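Long-range contacts in transcriptional anti-antiactivator ExsC (PDB 3KXY), which promotes ExsA-mediated transcription of type III secretion genes by binding the antiactivator ExsD and inhibiting it: residues L34-V39 with H121-Q126; R51-A56 with Y98-A103; D57-D62 with G93-Y98. The protein carries 2 engineered substitutions. All coordinates share one frame; numbering follows the deposited sequence.

Contact 1. Residues L34-V39 with H121-Q126; sequences LFDEQV and HAEFWQ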
loop_
_atom_site.group_PDB
_atom_site.type_symbol
_atom_site.label_atom_id
_atom_site.label_comp_id
_atom_site.label_asym_id
_atom_site.label_seq_id
_atom_site.Cartn_x
_atom_site.Cartn_y
_atom_site.Cartn_z
ATOM N N LEU J 34 -18.320 4.141 -11.005
ATOM C CA LEU J 34 -19.284 3.701 -10.002
ATOM C C LEU J 34 -19.910 2.364 -10.387
ATOM O O LEU J 34 -20.647 2.273 -11.369
ATOM C CB LEU J 34 -20.371 4.759 -9.802
ATOM C CG LEU J 34 -21.409 4.447 -8.723
ATOM C CD1 LEU J 34 -20.725 4.151 -7.397
ATOM C CD2 LEU J 34 -22.398 5.592 -8.583
ATOM N N PHE J 35 -19.611 1.330 -9.607
ATOM C CA PHE J 35 -20.071 -0.024 -9.906
ATOM C C PHE J 35 -21.318 -0.398 -9.112
ATOM O O PHE J 35 -21.344 -0.279 -7.886
ATOM C CB PHE J 35 -18.957 -1.035 -9.633
ATOM C CG PHE J 35 -17.717 -0.800 -10.444
ATOM C CD1 PHE J 35 -17.561 -1.396 -11.681
ATOM C CD2 PHE J 35 -16.711 0.025 -9.972
ATOM C CE1 PHE J 35 -16.425 -1.179 -12.433
ATOM C CE2 PHE J 35 -15.573 0.247 -10.717
ATOM C CZ PHE J 35 -15.428 -0.356 -11.949
ATOM N N ASP J 36 -22.346 -0.855 -9.820
ATOM C CA ASP J 36 -23.609 -1.240 -9.196
ATOM C C ASP J 36 -24.186 -0.131 -8.320
ATOM O O ASP J 36 -24.944 -0.398 -7.386
ATOM C CB ASP J 36 -23.446 -2.528 -8.385
ATOM C CG ASP J 36 -23.461 -3.771 -9.256
ATOM O OD1 ASP J 36 -23.923 -3.683 -10.414
ATOM O OD2 ASP J 36 -23.021 -4.838 -8.778
ATOM N N GLU J 37 -23.821 1.110 -8.627
ATOM C CA GLU J 37 -24.332 2.273 -7.908
ATOM C C GLU J 37 -23.972 2.232 -6.426
ATOM O O GLU J 37 -24.577 2.935 -5.617
ATOM C CB GLU J 37 -25.852 2.365 -8.059
ATOM C CG GLU J 37 -26.355 2.162 -9.479
ATOM C CD GLU J 37 -27.871 2.133 -9.561
ATOM O OE1 GLU J 37 -28.406 1.573 -10.540
ATOM O OE2 GLU J 37 -28.527 2.668 -8.642
ATOM N N GLN J 38 -22.987 1.411 -6.072
ATOM C CA GLN J 38 -22.633 1.211 -4.670
ATOM C C GLN J 38 -21.141 1.385 -4.398
ATOM O O GLN J 38 -20.754 2.070 -3.450
ATOM C CB GLN J 38 -23.098 -0.168 -4.194
ATOM C CG GLN J 38 -24.607 -0.367 -4.245
ATOM C CD GLN J 38 -25.028 -1.767 -3.842
ATOM O OE1 GLN J 38 -24.191 -2.618 -3.540
ATOM N NE2 GLN J 38 -26.334 -2.014 -3.838
ATOM N N VAL J 39 -20.306 0.762 -5.224
ATOM C CA VAL J 39 -18.861 0.811 -5.023
ATOM C C VAL J 39 -18.176 1.787 -5.975
ATOM O O VAL J 39 -18.115 1.554 -7.181
ATOM C CB VAL J 39 -18.220 -0.577 -5.192
ATOM C CG1 VAL J 39 -16.723 -0.501 -4.930
ATOM C CG2 VAL J 39 -18.878 -1.581 -4.261
ATOM N N HIS J 121 -12.993 -7.871 -3.290
ATOM C CA HIS J 121 -12.720 -7.675 -1.870
ATOM C C HIS J 121 -13.530 -6.522 -1.289
ATOM O O HIS J 121 -14.038 -6.613 -0.171
ATOM C CB HIS J 121 -11.226 -7.446 -1.638
ATOM C CG HIS J 121 -10.401 -8.688 -1.758
ATOM N ND1 HIS J 121 -9.793 -9.287 -0.675
ATOM C CD2 HIS J 121 -10.096 -9.456 -2.831
ATOM C CE1 HIS J 121 -9.143 -10.364 -1.078
ATOM N NE2 HIS J 121 -9.312 -10.490 -2.381
ATOM N N ALA J 122 -13.649 -5.442 -2.053
ATOM C CA ALA J 122 -14.395 -4.269 -1.616
ATOM C C ALA J 122 -15.845 -4.625 -1.315
ATOM O O ALA J 122 -16.408 -4.181 -0.314
ATOM C CB ALA J 122 -14.325 -3.173 -2.667
ATOM N N GLU J 123 -16.446 -5.427 -2.186
ATOM C CA GLU J 123 -17.828 -5.855 -2.003
ATOM C C GLU J 123 -17.949 -6.801 -0.817
ATOM O O GLU J 123 -18.984 -6.852 -0.153
ATOM C CB GLU J 123 -18.352 -6.532 -3.270
ATOM C CG GLU J 123 -18.449 -5.601 -4.465
ATOM C CD GLU J 123 -18.983 -6.291 -5.701
ATOM O OE1 GLU J 123 -18.852 -7.529 -5.798
ATOM O OE2 GLU J 123 -19.534 -5.592 -6.578
ATOM N N PHE J 124 -16.881 -7.546 -0.558
ATOM C CA PHE J 124 -16.852 -8.504 0.540
ATOM C C PHE J 124 -16.803 -7.803 1.894
ATOM O O PHE J 124 -17.563 -8.139 2.802
ATOM C CB PHE J 124 -15.660 -9.450 0.383
ATOM C CG PHE J 124 -15.502 -10.419 1.517
ATOM C CD1 PHE J 124 -16.245 -11.586 1.556
ATOM C CD2 PHE J 124 -14.603 -10.169 2.539
ATOM C CE1 PHE J 124 -16.099 -12.479 2.595
ATOM C CE2 PHE J 124 -14.453 -11.059 3.582
ATOM C CZ PHE J 124 -15.202 -12.216 3.610
ATOM N N TRP J 125 -15.908 -6.828 2.025
ATOM C CA TRP J 125 -15.787 -6.066 3.264
ATOM C C TRP J 125 -16.936 -5.076 3.427
ATOM O O TRP J 125 -17.181 -4.572 4.522
ATOM C CB TRP J 125 -14.443 -5.336 3.326
ATOM C CG TRP J 125 -13.262 -6.256 3.430
ATOM C CD1 TRP J 125 -12.460 -6.680 2.409
ATOM C CD2 TRP J 125 -12.752 -6.871 4.620
ATOM N NE1 TRP J 125 -11.482 -7.517 2.892
ATOM C CE2 TRP J 125 -11.641 -7.651 4.246
ATOM C CE3 TRP J 125 -13.129 -6.835 5.966
ATOM C CZ2 TRP J 125 -10.902 -8.389 5.168
ATOM C CZ3 TRP J 125 -12.393 -7.570 6.881
ATOM C CH2 TRP J 125 -11.294 -8.335 6.478
ATOM N N GLN J 126 -17.638 -4.800 2.333
ATOM C CA GLN J 126 -18.805 -3.924 2.379
ATOM C C GLN J 126 -20.008 -4.669 2.949
ATOM O O GLN J 126 -20.904 -4.066 3.539
ATOM C CB GLN J 126 -19.132 -3.386 0.985
ATOM C CG GLN J 126 -20.323 -2.438 0.944
ATOM C CD GLN J 126 -20.653 -1.969 -0.461
ATOM O OE1 GLN J 126 -20.429 -2.685 -1.438
ATOM N NE2 GLN J 126 -21.194 -0.760 -0.569
#
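Val39 sets its CG1 anti to the backbone N (chi1 -178°) and CG2 beside it, a setting that directs CG1 at Ala122 and CG2 between Glu123 and Gln126 of the helical segment 121-126. CG1 meets CB of Ala122 at 4.2 Å. CG2 is claimed by two longer side chains: CG of Glu123 lies 4.0 Å from it, the two side chains crossing at about a right angle, and the amide oxygen OE1 of Gln126 is 3.4 Å from the same methyl. Gln126 gets there by being fully extended, with CG anti to its backbone N (chi1 -179°). Its amide is thus carried past Val39 to the turn, where NE2 stands 4.1 Å from both O and CB of Gln38, too far to be a bond. No hydrogen bond links the segments, and the contact rests on one valine embraced by aliphatic and amide groups.

At the side facing the other protein's chain two carboxylates lie close, OD2 of Asp36 and OE2 of Glu123 being 4.2 Å apart with their planes only 9° from parallel. Such an approach would be expected to cost energy, but each acid has a partner on that chain: Asp36 OD1 is hydrogen-bonded to a polar side chain there, and Glu123 OE2 makes a salt bridge with a basic one.

The turn is shaped by a classic beta bulge, in which Gln38 N and Val39 N both donate to Phe35 O. It joins strand 30-35 to strand 39-46 against helix 108-128, whose Leu119 also packs on Phe35 and Val39, while Gln126 reaches on to Val58 of strand 51-60. Leu34 and Phe35 pair antiparallel with a strand of the other protein, continuing the sheet across the interface, consistent with the beta augmentation used by type III secretion chaperones.

Contact 2. Residues R51-A56 with Y98-A103; sequences RLLLEA and YAQILA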
loop_
_atom_site.group_PDB
_atom_site.type_symbol
_atom_site.label_atom_id
_atom_site.label_comp_id
_atom_site.label_asym_id
_atom_site.label_seq_id
_atom_site.Cartn_x
_atom_site.Cartn_y
_atom_site.Cartn_z
ATOM N N ARG J 51 3.378 4.770 -11.588
ATOM C CA ARG J 51 2.524 3.727 -11.036
ATOM C C ARG J 51 1.068 4.178 -10.977
ATOM O O ARG J 51 0.778 5.339 -10.690
ATOM C CB ARG J 51 3.009 3.317 -9.644
ATOM C CG ARG J 51 3.102 4.465 -8.656
ATOM C CD ARG J 51 3.663 4.003 -7.323
ATOM N NE ARG J 51 4.948 3.329 -7.481
ATOM C CZ ARG J 51 5.711 2.928 -6.469
ATOM N NH1 ARG J 51 5.322 3.138 -5.218
ATOM N NH2 ARG J 51 6.865 2.321 -6.707
ATOM N N LEU J 52 0.157 3.250 -11.253
ATOM C CA LEU J 52 -1.271 3.548 -11.242
ATOM C C LEU J 52 -1.903 3.153 -9.914
ATOM O O LEU J 52 -1.790 2.005 -9.483
ATOM C CB LEU J 52 -1.976 2.821 -12.389
ATOM C CG LEU J 52 -3.476 3.083 -12.536
ATOM C CD1 LEU J 52 -3.730 4.529 -12.937
ATOM C CD2 LEU J 52 -4.085 2.130 -13.551
ATOM N N LEU J 53 -2.568 4.106 -9.268
ATOM C CA LEU J 53 -3.228 3.845 -7.996
ATOM C C LEU J 53 -4.708 3.549 -8.207
ATOM O O LEU J 53 -5.324 4.064 -9.139
ATOM C CB LEU J 53 -3.069 5.034 -7.046
ATOM C CG LEU J 53 -1.646 5.515 -6.760
ATOM C CD1 LEU J 53 -1.667 6.637 -5.734
ATOM C CD2 LEU J 53 -0.768 4.367 -6.287
ATOM N N LEU J 54 -5.270 2.718 -7.336
ATOM C CA LEU J 54 -6.677 2.356 -7.421
ATOM C C LEU J 54 -7.342 2.453 -6.052
ATOM O O LEU J 54 -7.089 1.631 -5.171
ATOM C CB LEU J 54 -6.835 0.938 -7.976
ATOM C CG LEU J 54 -6.127 0.603 -9.292
ATOM C CD1 LEU J 54 -6.326 -0.860 -9.646
ATOM C CD2 LEU J 54 -6.619 1.492 -10.416
ATOM N N GLU J 55 -8.186 3.465 -5.876
ATOM C CA GLU J 55 -8.937 3.624 -4.637
ATOM C C GLU J 55 -10.319 2.993 -4.769
ATOM O O GLU J 55 -10.940 3.054 -5.830
ATOM C CB GLU J 55 -9.067 5.103 -4.267
ATOM C CG GLU J 55 -7.750 5.779 -3.922
ATOM C CD GLU J 55 -7.931 7.231 -3.523
ATOM O OE1 GLU J 55 -9.078 7.725 -3.567
ATOM O OE2 GLU J 55 -6.924 7.880 -3.165
ATOM N N ALA J 56 -10.797 2.390 -3.686
ATOM C CA ALA J 56 -12.103 1.744 -3.689
ATOM C C ALA J 56 -12.862 2.018 -2.397
ATOM O O ALA J 56 -12.399 1.673 -1.311
ATOM C CB ALA J 56 -11.950 0.247 -3.907
ATOM N N TYR J 98 -6.769 -0.058 -1.192
ATOM C CA TYR J 98 -5.851 0.495 -2.177
ATOM C C TYR J 98 -5.065 -0.595 -2.900
ATOM O O TYR J 98 -4.572 -1.539 -2.283
ATOM C CB TYR J 98 -4.892 1.494 -1.527
ATOM C CG TYR J 98 -5.581 2.540 -0.681
ATOM C CD1 TYR J 98 -6.416 3.490 -1.257
ATOM C CD2 TYR J 98 -5.392 2.581 0.693
ATOM C CE1 TYR J 98 -7.047 4.446 -0.484
ATOM C CE2 TYR J 98 -6.017 3.534 1.472
ATOM C CZ TYR J 98 -6.845 4.463 0.879
ATOM O OH TYR J 98 -7.467 5.410 1.658
ATOM N N ALA J 99 -4.961 -0.451 -4.216
ATOM C CA ALA J 99 -4.167 -1.353 -5.037
ATOM C C ALA J 99 -3.355 -0.529 -6.025
ATOM O O ALA J 99 -3.813 0.508 -6.500
ATOM C CB ALA J 99 -5.066 -2.326 -5.775
ATOM N N GLN J 100 -2.146 -0.986 -6.331
ATOM C CA GLN J 100 -1.286 -0.255 -7.252
ATOM C C GLN J 100 -0.732 -1.152 -8.352
ATOM O O GLN J 100 -0.599 -2.362 -8.176
ATOM C CB GLN J 100 -0.146 0.434 -6.499
ATOM C CG GLN J 100 0.794 -0.516 -5.780
ATOM C CD GLN J 100 1.899 0.214 -5.044
ATOM O OE1 GLN J 100 1.806 1.415 -4.792
ATOM N NE2 GLN J 100 2.955 -0.512 -4.692
ATOM N N ILE J 101 -0.418 -0.542 -9.490
ATOM C CA ILE J 101 0.149 -1.260 -10.622
ATOM C C ILE J 101 1.366 -0.515 -11.155
ATOM O O ILE J 101 1.258 0.631 -11.590
ATOM C CB ILE J 101 -0.872 -1.409 -11.764
ATOM C CG1 ILE J 101 -2.163 -2.047 -11.249
ATOM C CG2 ILE J 101 -0.282 -2.229 -12.901
ATOM C CD1 ILE J 101 -3.241 -2.167 -12.300
ATOM N N LEU J 102 2.523 -1.167 -11.116
ATOM C CA LEU J 102 3.746 -0.574 -11.641
ATOM C C LEU J 102 3.641 -0.400 -13.150
ATOM O O LEU J 102 3.098 -1.259 -13.845
ATOM C CB LEU J 102 4.953 -1.445 -11.297
ATOM C CG LEU J 102 5.216 -1.678 -9.809
ATOM C CD1 LEU J 102 6.436 -2.564 -9.615
ATOM C CD2 LEU J 102 5.390 -0.352 -9.085
ATOM N N ALA J 103 4.163 0.712 -13.656
ATOM C CA ALA J 103 4.103 1.007 -15.083
ATOM C C ALA J 103 4.749 -0.095 -15.919
ATOM O O ALA J 103 4.512 -0.190 -17.123
ATOM C CB ALA J 103 4.760 2.347 -15.373
#
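Leu52 and Ile101 form a hydrogen-bonded antiparallel pair: Leu52 N donates to Ile101 O at 2.9 Å, nearly straight at 168°, and Ile101 N returns a bond of equal length to Leu52 O. Two residues along, Ala99 N reaches Leu54 O at 3.1 Å, whereas the reciprocal bond from Leu54 N to Ala99 O is weak because of its bend (129°). Between these rungs a CA-H...O contact joins CA of Gln100 to Leu52 O.

Outside the backbone, the strands carry two distinct faces. On one, Leu52, Leu54, Ala99 and Ile101 lie together, the methyls Leu54 CD1 and Ile101 CD1 meeting at 4.3 Å on the face covered by helix 108-128, which contributes Phe111 and Thr114. On the other, Arg51 turns CG between its backbone N and carbonyl carbon (chi1 56°) and runs alongside Gln100 and Leu102 in the same direction from the sheet. Its guanidinium comes obliquely to Leu102 CD2, 3.9 Å from NH2, while NH1 is 3.9 Å from Gln100 OE1, beyond bonding distance, and faces Asp83 of the second subunit in a long, weak ion pair. Leu53 CD2 lies against CB of Gln100, and CG of Glu55 approaches the edge of the Tyr98 ring in its plane, 3.8 Å from CE1.

His80 of the second subunit packs on Leu53 and meets the Tyr98 ring. The ladder therefore separates its chemistry by face, aliphatic where the helix covers it and mixed with charge where the subunits meet, with the main chain supplying the hydrogen bonds between the two segments.

Contact 3. Residues D57-D62 with G93-Y98; sequences DVVGID and GKVQLY. Engineered in segment 57-62: Val59 (natural residue Ala).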
loop_
_atom_site.group_PDB
_atom_site.type_symbol
_atom_site.label_atom_id
_atom_site.label_comp_id
_atom_site.label_asym_id
_atom_site.label_seq_id
_atom_site.Cartn_x
_atom_site.Cartn_y
_atom_site.Cartn_z
ATOM N N ASP J 57 -14.028 2.643 -2.521
ATOM C CA ASP J 57 -14.881 2.905 -1.367
ATOM C C ASP J 57 -15.571 1.622 -0.916
ATOM O O ASP J 57 -16.282 0.982 -1.692
ATOM C CB ASP J 57 -15.922 3.980 -1.692
ATOM C CG ASP J 57 -15.298 5.342 -1.942
ATOM O OD1 ASP J 57 -14.060 5.462 -1.834
ATOM O OD2 ASP J 57 -16.049 6.294 -2.244
ATOM N N VAL J 58 -15.358 1.252 0.342
ATOM C CA VAL J 58 -15.920 0.024 0.889
ATOM C C VAL J 58 -17.216 0.281 1.657
ATOM O O VAL J 58 -18.302 -0.039 1.175
ATOM C CB VAL J 58 -14.911 -0.692 1.804
ATOM C CG1 VAL J 58 -15.509 -1.977 2.352
ATOM C CG2 VAL J 58 -13.624 -0.977 1.046
ATOM N N VAL J 59 -17.099 0.860 2.849
ATOM C CA VAL J 59 -18.269 1.148 3.677
ATOM C C VAL J 59 -18.204 2.511 4.356
ATOM O O VAL J 59 -17.153 3.151 4.397
ATOM C CB VAL J 59 -18.467 0.084 4.772
ATOM C CG1 VAL J 59 -19.109 -1.160 4.195
ATOM C CG2 VAL J 59 -17.141 -0.240 5.445
ATOM N N GLY J 60 -19.341 2.944 4.892
ATOM C CA GLY J 60 -19.411 4.177 5.651
ATOM C C GLY J 60 -19.200 3.914 7.129
ATOM O O GLY J 60 -19.618 2.879 7.649
ATOM N N ILE J 61 -18.550 4.855 7.808
ATOM C CA ILE J 61 -18.210 4.688 9.216
ATOM C C ILE J 61 -19.449 4.694 10.111
ATOM O O ILE J 61 -19.412 4.206 11.241
ATOM C CB ILE J 61 -17.228 5.782 9.685
ATOM C CG1 ILE J 61 -16.648 5.433 11.058
ATOM C CG2 ILE J 61 -17.911 7.143 9.703
ATOM C CD1 ILE J 61 -15.668 6.457 11.583
ATOM N N ASP J 62 -20.547 5.240 9.598
ATOM C CA ASP J 62 -21.780 5.348 10.373
ATOM C C ASP J 62 -22.459 3.997 10.606
ATOM O O ASP J 62 -23.219 3.835 11.562
ATOM C CB ASP J 62 -22.754 6.329 9.710
ATOM C CG ASP J 62 -23.094 5.944 8.281
ATOM O OD1 ASP J 62 -23.969 6.603 7.682
ATOM O OD2 ASP J 62 -22.488 4.988 7.755
ATOM N N GLY J 93 -15.920 9.748 5.103
ATOM C CA GLY J 93 -16.358 8.759 6.070
ATOM C C GLY J 93 -16.385 7.373 5.456
ATOM O O GLY J 93 -17.115 6.493 5.912
ATOM N N LYS J 94 -15.583 7.184 4.413
ATOM C CA LYS J 94 -15.537 5.918 3.694
ATOM C C LYS J 94 -14.249 5.150 3.971
ATOM O O LYS J 94 -13.160 5.722 3.959
ATOM C CB LYS J 94 -15.677 6.156 2.188
ATOM C CG LYS J 94 -17.077 6.529 1.733
ATOM C CD LYS J 94 -18.022 5.342 1.827
ATOM C CE LYS J 94 -19.388 5.673 1.250
ATOM N NZ LYS J 94 -20.293 4.490 1.267
ATOM N N VAL J 95 -14.386 3.852 4.222
ATOM C CA VAL J 95 -13.237 2.965 4.320
ATOM C C VAL J 95 -12.815 2.576 2.909
ATOM O O VAL J 95 -13.658 2.286 2.065
ATOM C CB VAL J 95 -13.572 1.699 5.127
ATOM C CG1 VAL J 95 -12.406 0.722 5.100
ATOM C CG2 VAL J 95 -13.937 2.065 6.557
ATOM N N GLN J 96 -11.512 2.577 2.649
ATOM C CA GLN J 96 -11.018 2.355 1.293
ATOM C C GLN J 96 -9.947 1.271 1.198
ATOM O O GLN J 96 -9.087 1.151 2.071
ATOM C CB GLN J 96 -10.475 3.661 0.710
ATOM C CG GLN J 96 -11.507 4.770 0.599
ATOM C CD GLN J 96 -10.893 6.093 0.191
ATOM O OE1 GLN J 96 -9.687 6.296 0.327
ATOM N NE2 GLN J 96 -11.720 7.003 -0.309
ATOM N N LEU J 97 -10.012 0.485 0.129
ATOM C CA LEU J 97 -8.950 -0.457 -0.200
ATOM C C LEU J 97 -8.078 0.149 -1.290
ATOM O O LEU J 97 -8.582 0.797 -2.205
ATOM C CB LEU J 97 -9.531 -1.790 -0.678
ATOM C CG LEU J 97 -10.087 -2.733 0.389
ATOM C CD1 LEU J 97 -10.701 -3.964 -0.257
ATOM C CD2 LEU J 97 -8.993 -3.128 1.364
ATOM N N TYR J 98 -6.769 -0.058 -1.192
ATOM C CA TYR J 98 -5.851 0.495 -2.177
ATOM C C TYR J 98 -5.065 -0.595 -2.900
ATOM O O TYR J 98 -4.572 -1.539 -2.283
ATOM C CB TYR J 98 -4.892 1.494 -1.527
ATOM C CG TYR J 98 -5.581 2.540 -0.681
ATOM C CD1 TYR J 98 -6.416 3.490 -1.257
ATOM C CD2 TYR J 98 -5.392 2.581 0.693
ATOM C CE1 TYR J 98 -7.047 4.446 -0.484
ATOM C CE2 TYR J 98 -6.017 3.534 1.472
ATOM C CZ TYR J 98 -6.845 4.463 0.879
ATOM O OH TYR J 98 -7.467 5.410 1.658
#
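CB of Val58 and CB of Val95 lie 4.3 Å apart at the middle of the contact. Val58 CG2 rests 4.0 Å from CG of Leu97, adding a third branched side chain. Val59, an engineered residue where the natural protein has alanine, lies side by side with Val95, its CG2 being 4.1 Å from Val95 CB. Helix 108-128 packs on this group, Trp125 touching Val58 and Leu118 touching Leu97.

Val95 is gripped by two successive residues, since Val58 N donates to Val95 O while Val95 N donates to Val59 O at 2.9 Å. This beta bulge shifts the register by one: Asp57 pairs with Gln96, but Gly60 pairs with Lys94. Beyond it Ile61 N closes the ladder on Gly93 O, also at 2.9 Å. Bent at its second torsion (chi2 -71°), Lys94 lays CD 3.5 Å from Val59 O, and its NZ remains well short of a salt bridge with either Asp57 or Asp62.

At the polar edge Asp57 and Gln96 run alongside each other with carboxylate and amide planes only 9° apart. Gln96 NE2 donates to the syn side of Asp57 OD1 at 3.2 Å, although from 30° out of the carboxylate plane. At the other end of the amide, Gln96 OE1 accepts a hydrogen bond from Tyr98 OH at 2.7 Å, in the carbonyl plane and on a lone pair; Arg77 of the second subunit adds a weak bond to it. Bonds at both ends set which way round the amide lies and limit its rotation, and the one from NE2 probably eases the negative charge on Asp57.

Contacts 2 and 3 are successive lengths of one antiparallel pairing, strand 51-60 with strand 94-102, with their centres about 17 Å apart; they share Tyr98. Contact 2 is the buried, regular length, whereas contact 3 is partly buried and carries the bulge. Contact 1 differs in kind: a hairpin turn meets a helix without any hydrogen bond, near the surface where another protein's chain binds. Its helix nonetheless lies against contact 3, where it also touches Val59, and both inner contacts are nested within the loop that contact 1 closes. Second-subunit residues reach contacts 2 and 3, while the other protein reaches contact 1, so the two interfaces involve different parts of the sheet.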